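Local coordinates for putative NADH-depentdent flavin oxidoreductase (Cupriavidus metallidurans, PDB 5OCS), which probably catalyses NAD(P)H-dependent reduction of activated alkenes as an FMN-containing ene-reductase of the Old Yellow Enzyme family, at residues A168-G179 with F222-S233; L295-T304 with A318-A326. All coordinates share one frame; numbering follows the deposited sequence.

Contact 1 of 2, residues A168-G179 with F222-S233; sequences ARLGIEGIEVHG and FPAERPVWMRVS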
loop_
_atom_site.group_PDB
_atom_site.type_symbol
_atom_site.label_atom_id
_atom_site.label_comp_id
_atom_site.label_asym_id
_atom_site.label_seq_id
_atom_site.Cartn_x
_atom_site.Cartn_y
_atom_site.Cartn_z
ATOM N N ALA D 168 -18.518 3.479 -17.012
ATOM C CA ALA D 168 -17.933 3.680 -18.347
ATOM C C ALA D 168 -17.314 5.087 -18.452
ATOM O O ALA D 168 -16.200 5.249 -18.957
ATOM C CB ALA D 168 -18.977 3.452 -19.436
ATOM N N ARG D 169 -18.040 6.086 -17.967
ATOM C CA ARG D 169 -17.573 7.494 -18.006
ATOM C C ARG D 169 -16.321 7.734 -17.146
ATOM O O ARG D 169 -15.475 8.548 -17.478
ATOM C CB ARG D 169 -18.681 8.401 -17.504
ATOM C CG ARG D 169 -18.414 9.880 -17.676
ATOM C CD ARG D 169 -19.701 10.673 -17.739
ATOM N NE ARG D 169 -20.517 10.475 -16.555
ATOM C CZ ARG D 169 -21.826 10.704 -16.465
ATOM N NH1 ARG D 169 -22.511 11.186 -17.488
ATOM N NH2 ARG D 169 -22.454 10.496 -15.329
ATOM N N LEU D 170 -16.179 6.946 -16.091
ATOM C CA LEU D 170 -14.975 6.955 -15.265
ATOM C C LEU D 170 -13.798 6.257 -15.906
ATOM O O LEU D 170 -12.690 6.294 -15.363
ATOM C CB LEU D 170 -15.294 6.301 -13.895
ATOM C CG LEU D 170 -16.177 7.099 -12.936
ATOM C CD1 LEU D 170 -16.463 6.363 -11.622
ATOM C CD2 LEU D 170 -15.535 8.414 -12.595
ATOM N N GLY D 171 -14.010 5.593 -17.037
ATOM C CA GLY D 171 -12.944 4.870 -17.677
ATOM C C GLY D 171 -12.711 3.514 -17.019
ATOM O O GLY D 171 -11.705 2.868 -17.300
ATOM N N ILE D 172 -13.665 3.006 -16.227
ATOM C CA ILE D 172 -13.538 1.628 -15.706
ATOM C C ILE D 172 -13.634 0.672 -16.913
ATOM O O ILE D 172 -14.423 0.904 -17.847
ATOM C CB ILE D 172 -14.591 1.381 -14.634
ATOM C CG1 ILE D 172 -14.319 2.302 -13.459
ATOM C CG2 ILE D 172 -14.590 -0.054 -14.198
ATOM C CD1 ILE D 172 -15.313 2.282 -12.337
ATOM N N GLU D 173 -12.852 -0.396 -16.876
ATOM C CA GLU D 173 -12.579 -1.207 -18.063
ATOM C C GLU D 173 -13.426 -2.462 -18.172
ATOM O O GLU D 173 -13.349 -3.184 -19.176
ATOM C CB GLU D 173 -11.120 -1.563 -18.073
ATOM C CG GLU D 173 -10.249 -0.342 -18.358
ATOM C CD GLU D 173 -8.802 -0.538 -17.960
ATOM O OE1 GLU D 173 -8.500 -0.453 -16.760
ATOM O OE2 GLU D 173 -7.981 -0.867 -18.862
ATOM N N GLY D 174 -14.246 -2.726 -17.161
ATOM C CA GLY D 174 -15.064 -3.905 -17.151
ATOM C C GLY D 174 -16.015 -3.913 -15.973
ATOM O O GLY D 174 -15.807 -3.202 -14.980
ATOM N N ILE D 175 -17.065 -4.724 -16.085
ATOM C CA ILE D 175 -18.055 -4.815 -14.998
ATOM C C ILE D 175 -18.313 -6.277 -14.629
ATOM O O ILE D 175 -18.564 -7.141 -15.486
ATOM C CB ILE D 175 -19.406 -4.180 -15.362
ATOM C CG1 ILE D 175 -19.283 -2.641 -15.463
ATOM C CG2 ILE D 175 -20.480 -4.495 -14.298
ATOM C CD1 ILE D 175 -20.513 -1.959 -15.992
ATOM N N GLU D 176 -18.231 -6.554 -13.342
ATOM C CA GLU D 176 -18.688 -7.825 -12.784
ATOM C C GLU D 176 -20.039 -7.614 -12.143
ATOM O O GLU D 176 -20.187 -6.811 -11.204
ATOM C CB GLU D 176 -17.683 -8.338 -11.752
ATOM C CG GLU D 176 -18.167 -9.588 -11.018
ATOM C CD GLU D 176 -17.076 -10.274 -10.227
ATOM O OE1 GLU D 176 -16.073 -10.710 -10.834
ATOM O OE2 GLU D 176 -17.252 -10.384 -8.988
ATOM N N VAL D 177 -21.059 -8.298 -12.658
ATOM C CA VAL D 177 -22.399 -8.131 -12.092
ATOM C C VAL D 177 -22.458 -9.184 -10.992
ATOM O O VAL D 177 -22.169 -10.372 -11.200
ATOM C CB VAL D 177 -23.504 -8.409 -13.147
ATOM C CG1 VAL D 177 -24.867 -8.413 -12.502
ATOM C CG2 VAL D 177 -23.436 -7.366 -14.257
ATOM N N HIS D 178 -22.831 -8.745 -9.812
ATOM C CA HIS D 178 -22.784 -9.593 -8.633
ATOM C C HIS D 178 -24.040 -10.455 -8.539
ATOM O O HIS D 178 -25.075 -9.970 -8.139
ATOM C CB HIS D 178 -22.619 -8.743 -7.379
ATOM C CG HIS D 178 -22.095 -9.492 -6.188
ATOM N ND1 HIS D 178 -22.064 -10.870 -6.109
ATOM C CD2 HIS D 178 -21.569 -9.044 -5.022
ATOM C CE1 HIS D 178 -21.549 -11.235 -4.948
ATOM N NE2 HIS D 178 -21.231 -10.144 -4.275
ATOM N N GLY D 179 -23.896 -11.722 -8.883
ATOM C CA GLY D 179 -24.974 -12.733 -8.764
ATOM C C GLY D 179 -24.771 -13.760 -7.667
ATOM O O GLY D 179 -25.403 -14.807 -7.690
ATOM N N PHE D 222 -23.082 -0.747 -21.372
ATOM C CA PHE D 222 -21.624 -0.579 -21.216
ATOM C C PHE D 222 -20.967 -0.702 -22.593
ATOM O O PHE D 222 -21.410 -1.519 -23.417
ATOM C CB PHE D 222 -21.062 -1.658 -20.280
ATOM C CG PHE D 222 -19.755 -1.306 -19.589
ATOM C CD1 PHE D 222 -19.676 -0.228 -18.714
ATOM C CD2 PHE D 222 -18.634 -2.140 -19.725
ATOM C CE1 PHE D 222 -18.494 0.076 -18.050
ATOM C CE2 PHE D 222 -17.457 -1.859 -19.081
ATOM C CZ PHE D 222 -17.390 -0.744 -18.242
ATOM N N PRO D 223 -19.927 0.111 -22.863
ATOM C CA PRO D 223 -19.337 0.091 -24.203
ATOM C C PRO D 223 -19.006 -1.308 -24.684
ATOM O O PRO D 223 -18.349 -2.064 -23.999
ATOM C CB PRO D 223 -18.066 0.953 -24.035
ATOM C CG PRO D 223 -18.462 1.953 -22.993
ATOM C CD PRO D 223 -19.318 1.162 -22.015
ATOM N N ALA D 224 -19.497 -1.661 -25.871
ATOM C CA ALA D 224 -19.454 -3.056 -26.352
ATOM C C ALA D 224 -18.075 -3.724 -26.317
ATOM O O ALA D 224 -17.967 -4.913 -26.102
ATOM C CB ALA D 224 -20.069 -3.141 -27.769
ATOM N N GLU D 225 -17.024 -2.932 -26.519
ATOM C CA GLU D 225 -15.659 -3.417 -26.537
ATOM C C GLU D 225 -15.106 -3.806 -25.151
ATOM O O GLU D 225 -14.132 -4.532 -25.061
ATOM C CB GLU D 225 -14.728 -2.372 -27.212
ATOM C CG GLU D 225 -14.585 -1.026 -26.475
ATOM C CD GLU D 225 -15.621 0.013 -26.862
ATOM O OE1 GLU D 225 -16.710 -0.366 -27.325
ATOM O OE2 GLU D 225 -15.360 1.233 -26.676
ATOM N N ARG D 226 -15.723 -3.313 -24.082
ATOM C CA ARG D 226 -15.242 -3.604 -22.750
ATOM C C ARG D 226 -16.030 -4.787 -22.194
ATOM O O ARG D 226 -17.213 -4.883 -22.451
ATOM C CB ARG D 226 -15.430 -2.396 -21.841
ATOM C CG ARG D 226 -14.874 -1.096 -22.429
ATOM C CD ARG D 226 -15.001 0.046 -21.437
ATOM N NE ARG D 226 -14.809 1.366 -22.079
ATOM C CZ ARG D 226 -14.860 2.532 -21.453
ATOM N NH1 ARG D 226 -15.077 2.615 -20.152
ATOM N NH2 ARG D 226 -14.723 3.657 -22.146
ATOM N N PRO D 227 -15.377 -5.653 -21.433
ATOM C CA PRO D 227 -16.010 -6.900 -20.958
ATOM C C PRO D 227 -17.009 -6.674 -19.826
ATOM O O PRO D 227 -16.819 -5.815 -18.985
ATOM C CB PRO D 227 -14.811 -7.734 -20.446
ATOM C CG PRO D 227 -13.804 -6.693 -20.019
ATOM C CD PRO D 227 -13.945 -5.624 -21.095
ATOM N N VAL D 228 -18.056 -7.475 -19.833
ATOM C CA VAL D 228 -19.015 -7.524 -18.767
ATOM C C VAL D 228 -19.212 -9.009 -18.483
ATOM O O VAL D 228 -19.325 -9.837 -19.417
ATOM C CB VAL D 228 -20.352 -6.882 -19.165
ATOM C CG1 VAL D 228 -21.425 -7.072 -18.072
ATOM C CG2 VAL D 228 -20.164 -5.447 -19.510
ATOM N N TRP D 229 -19.283 -9.350 -17.204
ATOM C CA TRP D 229 -19.445 -10.741 -16.792
ATOM C C TRP D 229 -20.249 -10.819 -15.500
ATOM O O TRP D 229 -20.711 -9.794 -14.997
ATOM C CB TRP D 229 -18.081 -11.437 -16.694
ATOM C CG TRP D 229 -17.195 -10.994 -15.573
ATOM C CD1 TRP D 229 -17.109 -11.518 -14.316
ATOM C CD2 TRP D 229 -16.241 -9.928 -15.611
ATOM N NE1 TRP D 229 -16.172 -10.845 -13.581
ATOM C CE2 TRP D 229 -15.628 -9.863 -14.358
ATOM C CE3 TRP D 229 -15.878 -9.003 -16.580
ATOM C CZ2 TRP D 229 -14.644 -8.921 -14.060
ATOM C CZ3 TRP D 229 -14.887 -8.092 -16.285
ATOM C CH2 TRP D 229 -14.313 -8.028 -15.044
ATOM N N MET D 230 -20.467 -12.029 -15.011
ATOM C CA MET D 230 -21.194 -12.219 -13.758
ATOM C C MET D 230 -20.416 -13.069 -12.792
ATOM O O MET D 230 -19.721 -14.028 -13.177
ATOM C CB MET D 230 -22.573 -12.878 -14.012
ATOM C CG MET D 230 -23.507 -12.869 -12.805
ATOM S SD MET D 230 -25.151 -13.541 -13.184
ATOM C CE MET D 230 -25.783 -12.225 -14.170
ATOM N N ARG D 231 -20.634 -12.768 -11.514
ATOM C CA ARG D 231 -20.135 -13.545 -10.402
ATOM C C ARG D 231 -21.238 -14.486 -9.979
ATOM O O ARG D 231 -22.341 -14.026 -9.742
ATOM C CB ARG D 231 -19.808 -12.601 -9.233
ATOM C CG ARG D 231 -19.297 -13.268 -7.967
ATOM C CD ARG D 231 -17.943 -13.927 -8.151
ATOM N NE ARG D 231 -17.274 -14.097 -6.851
ATOM C CZ ARG D 231 -16.561 -13.176 -6.202
ATOM N NH1 ARG D 231 -16.286 -12.009 -6.755
ATOM N NH2 ARG D 231 -16.076 -13.470 -5.004
ATOM N N VAL D 232 -20.929 -15.794 -9.892
ATOM C CA VAL D 232 -21.942 -16.810 -9.591
ATOM C C VAL D 232 -21.457 -17.708 -8.485
ATOM O O VAL D 232 -20.288 -18.088 -8.461
ATOM C CB VAL D 232 -22.247 -17.682 -10.830
ATOM C CG1 VAL D 232 -23.325 -18.727 -10.512
ATOM C CG2 VAL D 232 -22.694 -16.821 -12.025
ATOM N N SER D 233 -22.350 -18.048 -7.543
ATOM C CA SER D 233 -22.004 -19.046 -6.538
ATOM C C SER D 233 -22.091 -20.436 -7.120
ATOM O O SER D 233 -23.109 -20.748 -7.696
ATOM C CB SER D 233 -22.986 -18.970 -5.371
ATOM O OG SER D 233 -22.653 -19.991 -4.446
HETATM O O HOH W 1 -25.137 -17.486 -7.791
#
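Glu176 spreads its carboxylate between Trp229 and Arg231, giving one oxygen to each. Trp229 NE1 donates to the anti lone pair of Glu176 OE1 at 2.8 Å, while Arg231 NH1 forms a salt bridge to the syn lone pair of Glu176 OE2 at 2.9 Å; this oxygen lies close to the guanidinium plane, although the carboxylate is turned perpendicular to it. With CG anti to the backbone N (chi1 174°), the extended Glu176 chain starts with CB over one face of the indole, 3.5 Å from Trp229 NE1, and brings OE1 round to the N-H, 19° out of the ring plane. Two further bonds fix the carboxylate, OE1 with His263 and OE2 with Gln100, and Ser265 holds Arg231 NE. Backbone bonds set these side chains in register, among them Val177 N to Trp229 O at 2.8 Å. On the other face of the sheet, Ile175 lays CD1 over the Phe222 ring, 3.6 Å from its centroid. Farther out, Arg226 NH1 bonds to Ile172 O at 2.9 Å and to Ala168 O at 3.1 Å; the latter carbonyl also accepts Gly171 N in the Schellman motif that ends helix 150-169. Parallel strands 175-179 and 228-233 are neighbouring staves of a TIM barrel, and FMN-binding Arg231 stands at the flavin site, its NH2 bonded in this crystal to a citrate, probably from the crystallisation liquor.

Contact 2 of 2, residues L295-T304 with A318-A326; sequences LPTMAVGLIT and ADIISIARA
Strands 297-300 and 320-323 run parallel, their axes 4.5 Å apart at closest approach and inclined by 30°, as the two strands of a beta-alpha-beta unit whose helix is 306-314. Thr297 O accepts two amides, Asp319 N and the more distant Ile320 N, and the ladder continues to Gly301 N on Ser322 O at 2.9 Å. Met298 and Ile320 lie side by side on one face of the sheet, Met298 CG to Ile320 CB 3.8 Å, and Ser322 OG on that face sits 3.3 Å from Val300 CA while bonding to His263. On the face turned to helix 306-314, Ala299 CB meets Ala318 CB at 3.5 Å. Ile303, past the end of strand 297-300, reaches tip to tip toward Ile321 of strand 320-323, Ile303 CG1 to Ile321 CD1 3.8 Å. Leu302 and Ala324 lie in the loops after the strands and Arg325 at the start of helix 325-329; all three bind FMN, and one water bridges Gly301 O and Ala324 N there. At the other end Asp319 is held through both oxygens: Lys290 forms a salt bridge with OD1, and Thr297 N donates to the anti lone pair of Asp319 OD2 at 2.8 Å.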
loop_
_atom_site.group_PDB
_atom_site.type_symbol
_atom_site.label_atom_id
_atom_site.label_comp_id
_atom_site.label_asym_id
_atom_site.label_seq_id
_atom_site.Cartn_x
_atom_site.Cartn_y
_atom_site.Cartn_z
ATOM N N LEU D 295 -16.411 -20.647 -21.401
ATOM C CA LEU D 295 -16.162 -19.212 -21.181
ATOM C C LEU D 295 -14.822 -19.079 -20.447
ATOM O O LEU D 295 -14.426 -19.980 -19.699
ATOM C CB LEU D 295 -17.259 -18.571 -20.290
ATOM C CG LEU D 295 -18.554 -17.949 -20.807
ATOM C CD1 LEU D 295 -19.558 -17.614 -19.708
ATOM C CD2 LEU D 295 -18.267 -16.729 -21.656
ATOM N N PRO D 296 -14.134 -17.932 -20.576
ATOM C CA PRO D 296 -13.051 -17.622 -19.638
ATOM C C PRO D 296 -13.584 -17.723 -18.193
ATOM O O PRO D 296 -14.618 -17.119 -17.892
ATOM C CB PRO D 296 -12.706 -16.172 -20.000
ATOM C CG PRO D 296 -12.971 -16.115 -21.455
ATOM C CD PRO D 296 -14.193 -16.950 -21.675
ATOM N N THR D 297 -12.941 -18.531 -17.372
ATOM C CA THR D 297 -13.486 -18.911 -16.091
ATOM C C THR D 297 -12.556 -18.385 -15.037
ATOM O O THR D 297 -11.406 -18.812 -14.924
ATOM C CB THR D 297 -13.631 -20.432 -15.989
ATOM O OG1 THR D 297 -14.499 -20.856 -17.045
ATOM C CG2 THR D 297 -14.185 -20.835 -14.663
ATOM N N MET D 298 -13.044 -17.437 -14.261
ATOM C CA MET D 298 -12.298 -16.954 -13.113
ATOM C C MET D 298 -12.756 -17.737 -11.896
ATOM O O MET D 298 -13.924 -17.898 -11.725
ATOM C CB MET D 298 -12.567 -15.470 -12.828
ATOM C CG MET D 298 -12.548 -14.535 -13.998
ATOM S SD MET D 298 -12.675 -12.809 -13.343
ATOM C CE MET D 298 -12.840 -11.897 -14.876
ATOM N N ALA D 299 -11.847 -18.226 -11.082
ATOM C CA ALA D 299 -12.190 -18.973 -9.909
ATOM C C ALA D 299 -11.702 -18.248 -8.670
ATOM O O ALA D 299 -10.543 -17.819 -8.607
ATOM C CB ALA D 299 -11.552 -20.332 -9.959
ATOM N N VAL D 300 -12.592 -18.137 -7.685
ATOM C CA VAL D 300 -12.182 -17.714 -6.338
ATOM C C VAL D 300 -11.233 -18.754 -5.819
ATOM O O VAL D 300 -11.571 -19.974 -5.796
ATOM C CB VAL D 300 -13.363 -17.623 -5.390
ATOM C CG1 VAL D 300 -12.869 -17.362 -3.964
ATOM C CG2 VAL D 300 -14.292 -16.505 -5.821
ATOM N N GLY D 301 -10.034 -18.306 -5.476
ATOM C CA GLY D 301 -8.991 -19.141 -4.939
ATOM C C GLY D 301 -8.749 -18.819 -3.473
ATOM O O GLY D 301 -8.095 -17.789 -3.156
ATOM N N LEU D 302 -9.223 -19.686 -2.573
ATOM C CA LEU D 302 -8.992 -19.482 -1.134
ATOM C C LEU D 302 -7.647 -20.075 -0.798
ATOM O O LEU D 302 -7.555 -21.081 -0.117
ATOM C CB LEU D 302 -10.128 -20.111 -0.301
ATOM C CG LEU D 302 -11.519 -19.574 -0.610
ATOM C CD1 LEU D 302 -12.512 -20.333 0.282
ATOM C CD2 LEU D 302 -11.681 -18.074 -0.430
ATOM N N ILE D 303 -6.597 -19.438 -1.321
ATOM C CA ILE D 303 -5.242 -19.919 -1.276
ATOM C C ILE D 303 -4.306 -18.839 -0.799
ATOM O O ILE D 303 -4.657 -17.658 -0.816
ATOM C CB ILE D 303 -4.801 -20.455 -2.661
ATOM C CG1 ILE D 303 -4.834 -19.346 -3.728
ATOM C CG2 ILE D 303 -5.708 -21.601 -3.087
ATOM C CD1 ILE D 303 -3.571 -18.510 -3.794
ATOM N N THR D 304 -3.116 -19.241 -0.358
ATOM C CA THR D 304 -2.092 -18.276 0.069
ATOM C C THR D 304 -0.764 -18.458 -0.664
ATOM O O THR D 304 0.045 -17.549 -0.661
ATOM C CB THR D 304 -1.813 -18.360 1.592
ATOM O OG1 THR D 304 -1.229 -19.646 1.885
ATOM C CG2 THR D 304 -3.129 -18.162 2.401
ATOM N N ALA D 318 -9.011 -23.330 -13.896
ATOM C CA ALA D 318 -9.519 -21.980 -14.125
ATOM C C ALA D 318 -8.558 -21.254 -15.059
ATOM O O ALA D 318 -7.403 -21.664 -15.190
ATOM C CB ALA D 318 -9.674 -21.212 -12.802
ATOM N N ASP D 319 -9.040 -20.200 -15.699
ATOM C CA ASP D 319 -8.211 -19.330 -16.535
ATOM C C ASP D 319 -7.653 -18.128 -15.791
ATOM O O ASP D 319 -6.574 -17.630 -16.136
ATOM C CB ASP D 319 -9.040 -18.854 -17.707
ATOM C CG ASP D 319 -9.663 -20.000 -18.449
ATOM O OD1 ASP D 319 -8.850 -20.807 -18.929
ATOM O OD2 ASP D 319 -10.897 -20.115 -18.505
ATOM N N ILE D 320 -8.394 -17.674 -14.788
ATOM C CA ILE D 320 -7.997 -16.547 -13.948
ATOM C C ILE D 320 -8.301 -16.965 -12.519
ATOM O O ILE D 320 -9.316 -17.655 -12.269
ATOM C CB ILE D 320 -8.799 -15.299 -14.330
ATOM C CG1 ILE D 320 -8.398 -14.823 -15.739
ATOM C CG2 ILE D 320 -8.591 -14.199 -13.289
ATOM C CD1 ILE D 320 -9.324 -13.781 -16.292
ATOM N N ILE D 321 -7.422 -16.606 -11.582
ATOM C CA ILE D 321 -7.648 -16.920 -10.192
ATOM C C ILE D 321 -7.831 -15.607 -9.486
ATOM O O ILE D 321 -6.949 -14.728 -9.578
ATOM C CB ILE D 321 -6.553 -17.782 -9.521
ATOM C CG1 ILE D 321 -6.836 -17.980 -7.999
ATOM C CG2 ILE D 321 -5.139 -17.228 -9.740
ATOM C CD1 ILE D 321 -5.930 -18.993 -7.347
ATOM N N SER D 322 -8.933 -15.471 -8.760
ATOM C CA SER D 322 -9.104 -14.308 -7.897
ATOM C C SER D 322 -8.636 -14.581 -6.475
ATOM O O SER D 322 -8.898 -15.641 -5.914
ATOM C CB SER D 322 -10.546 -13.767 -7.938
ATOM O OG SER D 322 -11.496 -14.608 -7.287
ATOM N N ILE D 323 -7.930 -13.607 -5.900
ATOM C CA ILE D 323 -7.330 -13.760 -4.585
ATOM C C ILE D 323 -7.778 -12.628 -3.692
ATOM O O ILE D 323 -7.769 -11.477 -4.110
ATOM C CB ILE D 323 -5.809 -13.818 -4.669
ATOM C CG1 ILE D 323 -5.357 -15.047 -5.459
ATOM C CG2 ILE D 323 -5.205 -13.966 -3.283
ATOM C CD1 ILE D 323 -3.907 -15.017 -5.844
ATOM N N ALA D 324 -8.247 -12.972 -2.506
ATOM C CA ALA D 324 -8.824 -11.979 -1.611
ATOM C C ALA D 324 -7.905 -11.796 -0.381
ATOM O O ALA D 324 -7.069 -10.897 -0.400
ATOM C CB ALA D 324 -10.256 -12.345 -1.285
ATOM N N ARG D 325 -8.105 -12.583 0.688
ATOM C CA ARG D 325 -7.454 -12.359 1.941
ATOM C C ARG D 325 -5.940 -12.323 1.841
ATOM O O ARG D 325 -5.343 -11.488 2.492
ATOM C CB ARG D 325 -7.905 -13.385 2.989
ATOM C CG ARG D 325 -9.312 -13.078 3.451
ATOM C CD ARG D 325 -9.691 -13.914 4.659
ATOM N NE ARG D 325 -11.032 -13.569 5.128
ATOM C CZ ARG D 325 -11.599 -14.056 6.228
ATOM N NH1 ARG D 325 -10.959 -14.936 6.995
ATOM N NH2 ARG D 325 -12.822 -13.647 6.568
ATOM N N ALA D 326 -5.333 -13.189 1.034
ATOM C CA ALA D 326 -3.869 -13.174 0.936
ATOM C C ALA D 326 -3.348 -11.858 0.368
ATOM O O ALA D 326 -2.209 -11.515 0.656
ATOM C CB ALA D 326 -3.313 -14.349 0.136
HETATM O O HOH W 2 -12.014 -21.271 -20.461
HETATM O O HOH W 3 -8.933 -15.588 -1.916
HETATM O O HOH W 4 -6.514 -15.802 0.115
#

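From the N terminus, after a short antiparallel pair, 8-10 and 13-15, the chain lays down barrel strands 19-21, 52-59 and 96-102. Contact 1 then closes a loop of 42 residues, largely helical, by setting strand 228-233 beside strand 175-179. Strand 262-265 follows, and contact 2 closes a shorter loop of 13 residues around helix 306-314, so the two are in series and neither nest nor cross. Strand 262-265 separates them around the barrel, while strand 320-323 completes the ring against strand 19-21. Their centres are about 17 Å apart, yet they meet inside the barrel, where Met298 CE packs on Trp229 CE2 at 3.5 Å and Val300 CG2 on Arg231 NH2 at 3.6 Å.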